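Local coordinates for protein acylphosphatase (Bacillus subtilis, PDB 3BR8) that catalyses the hydrolysis of acyl phosphates, releasing a carboxylate and inorganic phosphate, at residues G10-G14 and V15-Y19; Q22-A25 and D26-K29; S55-E58 and A59-G63. One frame throughout, in Å; residues are numbered along the deposited sequence.

Contact 1. Residues G10-G14 and V15-Y19. With PO4 (phosphate ion), chain B.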
ATOM      1  N   GLY A  10       9.051   9.064  -3.451  1.00 15.12           N
ATOM      2  CA  GLY A  10      10.036   9.578  -2.505  1.00 16.22           C
ATOM      3  C   GLY A  10      11.261   8.684  -2.472  1.00 16.51           C
ATOM      4  O   GLY A  10      11.645   8.103  -3.491  1.00 18.34           O
ATOM      5  N   ARG A  11      11.871   8.577  -1.295  1.00 15.70           N
ATOM      6  CA  ARG A  11      12.895   7.577  -1.036  1.00 15.42           C
ATOM      7  C   ARG A  11      12.173   6.370  -0.466  1.00 13.52           C
ATOM      8  O   ARG A  11      12.045   6.220   0.755  1.00 13.28           O
ATOM      9  CB  ARG A  11      13.921   8.108  -0.040  1.00 16.82           C
ATOM     10  CG  ARG A  11      15.139   7.204   0.131  1.00 19.25           C
ATOM     11  CD  ARG A  11      15.907   7.507   1.421  1.00 22.10           C
ATOM     12  NE  ARG A  11      16.269   8.921   1.526  1.00 24.28           N
ATOM     13  CZ  ARG A  11      15.884   9.748   2.498  1.00 24.17           C
ATOM     14  NH1 ARG A  11      15.125   9.325   3.505  1.00 22.72           N
ATOM     15  NH2 ARG A  11      16.282  11.015   2.468  1.00 26.96           N
ATOM     16  N   VAL A  12      11.678   5.522  -1.361  1.00 11.76           N
ATOM     17  CA  VAL A  12      10.751   4.464  -0.966  1.00 10.79           C
ATOM     18  C   VAL A  12      11.106   3.069  -1.479  1.00 10.21           C
ATOM     19  O   VAL A  12      10.280   2.155  -1.398  1.00  9.63           O
ATOM     20  CB  VAL A  12       9.268   4.846  -1.287  1.00 10.64           C
ATOM     21  CG1 VAL A  12       8.827   6.024  -0.417  1.00 12.56           C
ATOM     22  CG2 VAL A  12       9.078   5.165  -2.777  1.00 12.38           C
ATOM     23  N   GLN A  13      12.323   2.911  -2.002  1.00 10.24           N
ATOM     24  CA  GLN A  13      12.831   1.588  -2.390  1.00  9.84           C
ATOM     25  C   GLN A  13      14.179   1.301  -1.739  1.00 10.16           C
ATOM     26  O   GLN A  13      14.924   2.226  -1.425  1.00 10.48           O
ATOM     27  CB  GLN A  13      12.926   1.442  -3.908  1.00 10.98           C
ATOM     28  CG  GLN A  13      11.568   1.524  -4.582  1.00 10.31           C
ATOM     29  CD  GLN A  13      11.574   1.159  -6.054  1.00 12.57           C
ATOM     30  OE1 GLN A  13      10.538   1.227  -6.721  1.00 13.33           O
ATOM     31  NE2 GLN A  13      12.723   0.748  -6.563  1.00 13.35           N
ATOM     32  N   GLY A  14      14.481   0.023  -1.527  1.00 10.11           N
ATOM     33  CA  GLY A  14      15.700  -0.371  -0.829  1.00 10.09           C
ATOM     34  C   GLY A  14      15.695   0.045   0.627  1.00  9.94           C
ATOM     35  O   GLY A  14      16.759   0.202   1.231  1.00 10.70           O
ATOM     36  N   VAL A  15      14.496   0.214   1.191  1.00  9.28           N
ATOM     37  CA  VAL A  15      14.334   0.670   2.578  1.00  8.99           C
ATOM     38  C   VAL A  15      13.352  -0.195   3.374  1.00  8.88           C
ATOM     39  O   VAL A  15      12.826   0.248   4.396  1.00  9.62           O
ATOM     40  CB  VAL A  15      13.882   2.164   2.664  1.00  9.42           C
ATOM     41  CG1 VAL A  15      15.021   3.111   2.270  1.00 10.31           C
ATOM     42  CG2 VAL A  15      12.645   2.413   1.794  1.00  9.78           C
ATOM     43  N   GLY A  16      13.115  -1.424   2.917  1.00  8.96           N
ATOM     44  CA  GLY A  16      12.159  -2.304   3.580  1.00  8.52           C
ATOM     45  C   GLY A  16      10.721  -1.798   3.522  1.00  7.94           C
ATOM     46  O   GLY A  16       9.894  -2.109   4.395  1.00  7.67           O
ATOM     47  N   PHE A  17      10.398  -1.043   2.476  1.00  7.81           N
ATOM     48  CA  PHE A  17       9.055  -0.454   2.356  1.00  7.76           C
ATOM     49  C   PHE A  17       7.993  -1.501   2.031  1.00  7.35           C
ATOM     50  O   PHE A  17       6.877  -1.444   2.568  1.00  6.58           O
ATOM     51  CB  PHE A  17       9.037   0.655   1.289  1.00  8.25           C
ATOM     52  CG  PHE A  17       7.985   1.717   1.528  1.00  8.27           C
ATOM     53  CD1 PHE A  17       6.731   1.648   0.928  1.00  9.83           C
ATOM     54  CD2 PHE A  17       8.279   2.817   2.330  1.00 11.62           C
ATOM     55  CE1 PHE A  17       5.777   2.660   1.167  1.00 11.08           C
ATOM     56  CE2 PHE A  17       7.344   3.801   2.556  1.00 11.50           C
ATOM     57  CZ  PHE A  17       6.100   3.713   1.992  1.00 11.55           C
ATOM     58  N   ARG A  18       8.312  -2.451   1.152  1.00  7.07           N
ATOM     59  CA  ARG A  18       7.330  -3.469   0.814  1.00  7.04           C
ATOM     60  C   ARG A  18       6.947  -4.298   2.037  1.00  6.79           C
ATOM     61  O   ARG A  18       5.773  -4.537   2.277  1.00  6.68           O
ATOM     62  CB  ARG A  18       7.807  -4.340  -0.352  1.00  7.57           C
ATOM     63  CG  ARG A  18       7.925  -3.565  -1.673  1.00  7.61           C
ATOM     64  CD  ARG A  18       8.635  -4.378  -2.741  1.00  8.29           C
ATOM     65  NE  ARG A  18       9.996  -4.704  -2.318  1.00  9.71           N
ATOM     66  CZ  ARG A  18      10.838  -5.476  -3.001  1.00 11.48           C
ATOM     67  NH1 ARG A  18      10.484  -6.006  -4.169  1.00 13.08           N
ATOM     68  NH2 ARG A  18      12.050  -5.714  -2.514  1.00 13.82           N
ATOM     69  N   TYR A  19       7.943  -4.712   2.820  1.00  7.18           N
ATOM     70  CA  TYR A  19       7.699  -5.413   4.081  1.00  7.28           C
ATOM     71  C   TYR A  19       6.814  -4.583   5.021  1.00  7.05           C
ATOM     72  O   TYR A  19       5.861  -5.104   5.614  1.00  7.00           O
ATOM     73  CB  TYR A  19       9.026  -5.744   4.768  1.00  7.76           C
ATOM     74  CG  TYR A  19       8.884  -6.067   6.238  1.00  7.71           C
ATOM     75  CD1 TYR A  19       8.519  -7.348   6.670  1.00  8.01           C
ATOM     76  CD2 TYR A  19       9.091  -5.081   7.206  1.00  7.61           C
ATOM     77  CE1 TYR A  19       8.380  -7.628   8.034  1.00  7.17           C
ATOM     78  CE2 TYR A  19       8.936  -5.345   8.555  1.00  8.67           C
ATOM     79  CZ  TYR A  19       8.576  -6.611   8.961  1.00  7.64           C
ATOM     80  OH  TYR A  19       8.432  -6.859  10.297  1.00  8.51           O
TER
HETATM   81  P   PO4 B  92      12.282  -2.389  -0.465  1.00  9.35           P
HETATM   82  O1  PO4 B  92      11.891  -0.983  -0.012  1.00  9.35           O
HETATM   83  O2  PO4 B  92      13.401  -2.794   0.470  1.00 11.31           O
HETATM   84  O3  PO4 B  92      12.758  -2.290  -1.906  1.00 10.80           O
HETATM   85  O4  PO4 B  92      11.077  -3.296  -0.263  1.00  9.40           O
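The phosphate-binding loop of the acylphosphatase active site is built here, between the end of strand 2-9 and the first turn of helix 17-27, and Gly-14 and Val-15 share the bound ion across the junction of the two segments. The ion probably came from the crystallisation liquor and is consistent with marking the site for the phosphoryl group. Gly-14 N donates to O3 of the phosphate at 2.9 Å. Val-15 N and Phe-17 N both donate hydrogen bonds to phosphate O1, the latter at 2.9 Å, while Gly-16 N reaches O2 over 2.8 Å with a more bent N-H...O angle of 143°. Arg-18 N makes a longer bond of 3.2 Å to O4. Five consecutive amides thus converge on one anion, and Gly-14 and Gly-16, both at positive phi, let the chain curl round it. The loop leads into the N-terminal end of the helix, where Gly-16 is the N-cap, so the helix dipole probably adds to the pull on the negative charge. Arg-18, an active-site residue, completes the set of donors from this segment: its chain bends at chi3 (-61°) and brings NE to phosphate O4 at 2.7 Å, with O4 lying in the guanidinium plane, at its edge, and an N-H...O angle of 163°. A methionine here would probably cost O4 the short NE bond and the positive charge beside it. Asn-36, the other active-site residue, donates its ND2 to the same ion. Behind the loop, Val-12 and Phe-17 run side by side: Val-12 CB sits over the centre of one ring face, and its CG1 comes within 4.0 Å of Phe-17 CE2. Both side chains pack on Val-69 of strand 68-77.

Contact 2. Residues Q22-A25 and D26-K29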
ATOM      1  N   GLN A  22       3.250  -4.453   3.800  1.00  7.09           N
ATOM      2  CA  GLN A  22       2.612  -5.752   4.013  1.00  6.95           C
ATOM      3  C   GLN A  22       2.209  -5.982   5.476  1.00  7.14           C
ATOM      4  O   GLN A  22       1.116  -6.506   5.758  1.00  6.66           O
ATOM      5  CB  GLN A  22       3.524  -6.877   3.534  1.00  7.41           C
ATOM      6  CG  GLN A  22       2.939  -8.272   3.646  1.00  7.10           C
ATOM      7  CD  GLN A  22       3.967  -9.296   3.299  1.00  8.54           C
ATOM      8  OE1 GLN A  22       5.089  -9.247   3.806  1.00 10.54           O
ATOM      9  NE2 GLN A  22       3.624 -10.211   2.401  1.00  9.72           N
ATOM     10  N   MET A  23       3.071  -5.602   6.414  1.00  7.30           N
ATOM     11  CA  MET A  23       2.727  -5.744   7.830  1.00  7.08           C
ATOM     12  C   MET A  23       1.537  -4.887   8.187  1.00  6.96           C
ATOM     13  O   MET A  23       0.655  -5.333   8.918  1.00  7.02           O
ATOM     14  CB  MET A  23       3.907  -5.411   8.757  1.00  7.73           C
ATOM     15  CG  MET A  23       5.143  -6.317   8.626  1.00  9.03           C
ATOM     16  SD  MET A  23       4.852  -8.098   8.811  1.00  7.99           S
ATOM     17  CE  MET A  23       4.704  -8.620   7.082  1.00  8.92           C
ATOM     18  N   GLU A  24       1.496  -3.667   7.652  1.00  7.46           N
ATOM     19  CA  GLU A  24       0.360  -2.784   7.918  1.00  7.76           C
ATOM     20  C   GLU A  24      -0.915  -3.331   7.304  1.00  7.45           C
ATOM     21  O   GLU A  24      -1.983  -3.282   7.922  1.00  7.53           O
ATOM     22  CB  GLU A  24       0.639  -1.377   7.391  1.00  8.33           C
ATOM     23  CG  GLU A  24       1.496  -0.545   8.313  1.00  9.84           C
ATOM     24  CD  GLU A  24       0.858  -0.285   9.681  1.00  9.75           C
ATOM     25  OE1 GLU A  24      -0.370  -0.063   9.799  1.00 10.51           O
ATOM     26  OE2 GLU A  24       1.629  -0.255  10.646  1.00 10.57           O
ATOM     27  N   ALA A  25      -0.829  -3.816   6.070  1.00  6.95           N
ATOM     28  CA  ALA A  25      -1.993  -4.376   5.396  1.00  7.00           C
ATOM     29  C   ALA A  25      -2.535  -5.611   6.123  1.00  7.11           C
ATOM     30  O   ALA A  25      -3.746  -5.733   6.313  1.00  7.19           O
ATOM     31  CB  ALA A  25      -1.649  -4.721   3.976  1.00  7.54           C
ATOM     32  N   ASP A  26      -1.649  -6.504   6.552  1.00  7.34           N
ATOM     33  CA  ASP A  26      -2.096  -7.677   7.301  1.00  7.78           C
ATOM     34  C   ASP A  26      -2.698  -7.287   8.650  1.00  7.81           C
ATOM     35  O   ASP A  26      -3.744  -7.806   9.036  1.00  7.99           O
ATOM     36  CB  ASP A  26      -0.961  -8.672   7.500  1.00  8.08           C
ATOM     37  CG  ASP A  26      -0.629  -9.479   6.246  1.00  9.87           C
ATOM     38  OD1 ASP A  26      -1.442  -9.545   5.297  1.00  9.49           O
ATOM     39  OD2 ASP A  26       0.460 -10.093   6.244  1.00  9.82           O
ATOM     40  N   LYS A  27      -2.048  -6.366   9.359  1.00  7.19           N
ATOM     41  CA  LYS A  27      -2.593  -5.864  10.612  1.00  7.95           C
ATOM     42  C   LYS A  27      -4.024  -5.381  10.399  1.00  7.63           C
ATOM     43  O   LYS A  27      -4.903  -5.667  11.213  1.00  7.64           O
ATOM     44  CB  LYS A  27      -1.735  -4.714  11.144  1.00  7.99           C
ATOM     45  CG  LYS A  27      -2.388  -3.930  12.282  1.00  8.66           C
ATOM     46  CD  LYS A  27      -1.503  -2.810  12.796  1.00  9.84           C
ATOM     47  CE  LYS A  27      -2.285  -1.892  13.713  1.00 10.16           C
ATOM     48  NZ  LYS A  27      -1.355  -1.046  14.502  1.00 10.92           N
ATOM     49  N   ARG A  28      -4.241  -4.648   9.308  1.00  7.59           N
ATOM     50  CA  ARG A  28      -5.524  -4.031   9.018  1.00  7.61           C
ATOM     51  C   ARG A  28      -6.455  -4.918   8.193  1.00  7.64           C
ATOM     52  O   ARG A  28      -7.525  -4.484   7.783  1.00  7.49           O
ATOM     53  CB  ARG A  28      -5.299  -2.659   8.379  1.00  6.91           C
ATOM     54  CG  ARG A  28      -4.491  -1.763   9.290  1.00  7.93           C
ATOM     55  CD  ARG A  28      -4.222  -0.362   8.734  1.00  8.50           C
ATOM     56  NE  ARG A  28      -3.206   0.241   9.594  1.00  8.84           N
ATOM     57  CZ  ARG A  28      -3.443   0.803  10.777  1.00  9.61           C
ATOM     58  NH1 ARG A  28      -4.685   0.986  11.230  1.00  9.71           N
ATOM     59  NH2 ARG A  28      -2.404   1.198  11.514  1.00 12.09           N
ATOM     60  N   LYS A  29      -6.053  -6.172   8.000  1.00  7.78           N
ATOM     61  CA  LYS A  29      -6.843  -7.201   7.295  1.00  8.66           C
ATOM     62  C   LYS A  29      -7.267  -6.770   5.886  1.00  8.91           C
ATOM     63  O   LYS A  29      -8.393  -7.000   5.455  1.00 10.29           O
ATOM     64  CB  LYS A  29      -8.022  -7.707   8.154  1.00  9.46           C
ATOM     65  CG  LYS A  29      -7.562  -8.269   9.501  1.00  8.83           C
ATOM     66  CD  LYS A  29      -8.726  -8.808  10.348  1.00 11.11           C
ATOM     67  CE  LYS A  29      -8.274  -9.217  11.747  1.00 11.19           C
ATOM     68  NZ  LYS A  29      -9.388  -9.889  12.514  1.00 13.42           N
TER
HETATM   69  O   HOH W   1       0.568   0.163  13.000  1.00 17.29           O
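Glu-24 and Arg-28, one helical turn apart near the C-terminal end of helix 17-27, lie side by side and form a salt bridge in which a single carboxylate oxygen of Glu-24 takes two donors. Arg-28 NE and NH2 each stand 2.9 Å from Glu-24 OE1. NH2 meets the syn lone pair, whereas NE arrives nearly along the C-O axis; the carboxylate and guanidinium planes are only 21° apart, and OE1 lies at the guanidinium edge. The bend of Glu-24 at chi2 (-62°) turns its carboxylate back to this partner. A water 2.6 Å from Glu-24 OE2 links it to Lys-27 NZ, so OE1 is paired directly with Arg-28 and OE2 with Lys-27 only through the water. Asp-26 is held by its backbone: Asp-26 N donates to Gln-22 O at 2.9 Å, with its carboxylate beside the Gln-22 side chain. Ala-25 O receives Leu-30 N and Asp-26 O receives Lys-29 N, the two bonds of a Schellman motif with Lys-29, at positive phi, as C-prime residue. Glu-24, Ala-25 and Arg-28 pack against Phe-56 of helix 50-62, while Gln-22, Ala-25 and Asp-26 touch strand 86-88 at the edge of the sheet.

Contact 3. Residues S55-E58 and A59-G63; sequences SFVE and AVKNG
Ser-55 opens this run of helix 50-62, one of two helices packed on the sheet of the ferredoxin-like beta-alpha-beta-beta-alpha-beta fold of acylphosphatases, and Ser-55 O accepts a hydrogen bond from Ala-59 N at 3.0 Å. Its hydroxyl turns back to the carbonyl of Asn-51, its main partner, with that of Ala-52 also within bonding range. Phe-56, next, is buried. CG anti to the backbone N (chi1 176°) swings the ring to the side of Val-60, and chi2 turns a face to it: CG2 of Val-60 stands 3.9 Å from the Phe-56 ring centroid, 12° off the normal, a CH-pi contact over the middle of the face. Phe-56 O accepts from Val-60 N, so the pair is joined by backbone and side chain alike. The ring also meets Val-21 and Ala-25 of helix 17-27, and Ile-6, Ile-44 and Ala-46 of the sheet. Val-57 follows, its CG1 4.0 Å from Lys-61 CE, with Lys-61 N bonded to Val-57 O; Val-57 also packs on Tyr-4 and Ile-6. The Glu-58 side chain is bent at chi2 (-50°), folding the carboxylate alongside the extended Lys-61, and a salt bridge forms with Lys-61 NZ 2.7 Å from Glu-58 OE2, on the syn side but somewhat out of the carboxylate plane. A water bridges turn to turn, donating to Glu-58 O at 2.8 Å and to Asn-62 OD1 at 3.1 Å.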
ATOM      1  N   SER A  55      -7.144   4.402   7.633  1.00  7.92           N
ATOM      2  CA  SER A  55      -6.047   4.337   8.589  1.00  8.63           C
ATOM      3  C   SER A  55      -4.776   3.754   7.957  1.00  8.05           C
ATOM      4  O   SER A  55      -3.671   4.191   8.285  1.00  8.52           O
ATOM      5  CB  SER A  55      -6.465   3.579   9.858  1.00  9.63           C
ATOM      6  OG  SER A  55      -6.840   2.238   9.596  1.00  9.48           O
ATOM      7  N   PHE A  56      -4.927   2.803   7.034  1.00  7.61           N
ATOM      8  CA  PHE A  56      -3.784   2.270   6.274  1.00  7.31           C
ATOM      9  C   PHE A  56      -3.045   3.358   5.489  1.00  7.68           C
ATOM     10  O   PHE A  56      -1.810   3.415   5.530  1.00  8.26           O
ATOM     11  CB  PHE A  56      -4.303   1.182   5.339  1.00  7.34           C
ATOM     12  CG  PHE A  56      -3.275   0.574   4.409  1.00  6.18           C
ATOM     13  CD1 PHE A  56      -2.268  -0.262   4.883  1.00  6.41           C
ATOM     14  CD2 PHE A  56      -3.397   0.745   3.030  1.00  7.41           C
ATOM     15  CE1 PHE A  56      -1.375  -0.860   3.996  1.00  7.19           C
ATOM     16  CE2 PHE A  56      -2.506   0.144   2.143  1.00  6.80           C
ATOM     17  CZ  PHE A  56      -1.498  -0.668   2.627  1.00  6.91           C
ATOM     18  N   VAL A  57      -3.784   4.213   4.783  1.00  8.30           N
ATOM     19  CA  VAL A  57      -3.165   5.301   4.028  1.00  8.39           C
ATOM     20  C   VAL A  57      -2.308   6.185   4.940  1.00  8.75           C
ATOM     21  O   VAL A  57      -1.182   6.565   4.586  1.00  8.46           O
ATOM     22  CB  VAL A  57      -4.237   6.136   3.278  1.00  8.87           C
ATOM     23  CG1 VAL A  57      -3.659   7.441   2.739  1.00  9.99           C
ATOM     24  CG2 VAL A  57      -4.817   5.322   2.142  1.00 10.25           C
ATOM     25  N   GLU A  58      -2.823   6.506   6.127  1.00  8.87           N
ATOM     26  CA  GLU A  58      -2.046   7.317   7.068  1.00  9.90           C
ATOM     27  C   GLU A  58      -0.785   6.614   7.559  1.00 10.54           C
ATOM     28  O   GLU A  58       0.278   7.223   7.680  1.00 10.69           O
ATOM     29  CB  GLU A  58      -2.910   7.762   8.245  1.00 11.14           C
ATOM     30  CG  GLU A  58      -3.982   8.742   7.834  1.00 11.93           C
ATOM     31  CD  GLU A  58      -3.419   9.896   7.009  1.00 13.73           C
ATOM     32  OE1 GLU A  58      -2.597  10.671   7.552  1.00 15.11           O
ATOM     33  OE2 GLU A  58      -3.805  10.018   5.825  1.00 13.23           O
ATOM     34  N   ALA A  59      -0.900   5.314   7.817  1.00 10.13           N
ATOM     35  CA  ALA A  59       0.263   4.527   8.241  1.00 11.42           C
ATOM     36  C   ALA A  59       1.324   4.469   7.149  1.00 11.69           C
ATOM     37  O   ALA A  59       2.518   4.614   7.415  1.00 12.42           O
ATOM     38  CB  ALA A  59      -0.155   3.116   8.660  1.00 11.63           C
ATOM     39  N   VAL A  60       0.886   4.281   5.909  1.00 10.21           N
ATOM     40  CA  VAL A  60       1.812   4.213   4.778  1.00  9.87           C
ATOM     41  C   VAL A  60       2.665   5.486   4.696  1.00  9.85           C
ATOM     42  O   VAL A  60       3.875   5.422   4.442  1.00  9.75           O
ATOM     43  CB  VAL A  60       1.062   3.923   3.440  1.00 10.81           C
ATOM     44  CG1 VAL A  60       1.963   4.149   2.209  1.00 12.04           C
ATOM     45  CG2 VAL A  60       0.512   2.490   3.436  1.00 12.21           C
ATOM     46  N   LYS A  61       2.040   6.638   4.932  1.00 10.94           N
ATOM     47  CA  LYS A  61       2.751   7.919   4.899  1.00 12.54           C
ATOM     48  C   LYS A  61       3.930   7.961   5.873  1.00 12.86           C
ATOM     49  O   LYS A  61       4.929   8.623   5.597  1.00 13.80           O
ATOM     50  CB  LYS A  61       1.801   9.080   5.200  1.00 14.23           C
ATOM     51  CG  LYS A  61       0.815   9.382   4.096  1.00 14.54           C
ATOM     52  CD  LYS A  61      -0.184  10.446   4.545  1.00 15.83           C
ATOM     53  CE  LYS A  61      -1.319  10.606   3.546  1.00 18.00           C
ATOM     54  NZ  LYS A  61      -2.390  11.527   4.033  1.00 19.17           N
ATOM     55  N   ASN A  62       3.805   7.280   7.013  1.00 13.26           N
ATOM     56  CA  ASN A  62       4.891   7.225   8.001  1.00 14.53           C
ATOM     57  C   ASN A  62       6.096   6.404   7.534  1.00 13.37           C
ATOM     58  O   ASN A  62       7.241   6.655   7.943  1.00 14.24           O
ATOM     59  CB  ASN A  62       4.371   6.709   9.345  1.00 16.22           C
ATOM     60  CG  ASN A  62       3.372   7.651   9.980  1.00 19.87           C
ATOM     61  OD1 ASN A  62       3.506   8.874   9.894  1.00 23.20           O
ATOM     62  ND2 ASN A  62       2.358   7.086  10.623  1.00 22.14           N
ATOM     63  N   GLY A  63       5.838   5.412   6.692  1.00 11.78           N
ATOM     64  CA  GLY A  63       6.910   4.677   6.029  1.00 11.30           C
ATOM     65  C   GLY A  63       7.684   3.710   6.896  1.00 11.36           C
ATOM     66  O   GLY A  63       7.370   3.503   8.072  1.00 12.33           O
TER
HETATM   67  O   HOH W   2       0.715   9.734   8.810  1.00 29.63           O

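From the N terminus, strand 2-9 runs into contact 1, whose loop closes round the phosphate as helix 17-27 begins. Contact 2 follows on that same helix and ends it, its centre about 16 Å from that of contact 1. Contact 3 lies later, toward the end of helix 50-62. All three are local and in series; none nests or crosses. The spatial ties come through contact 3: Phe-17 CE2 packs 3.6 Å from Gly-63 CA, joining the start of helix 17-27, beside the phosphate-binding loop, to the C-terminal end of helix 50-62, and Glu-24 OE1 lies 3.4 Å from Ala-59 CB, where the two helices meet. Residues 22-29 and 55-63 thus pair the helices on the sheet.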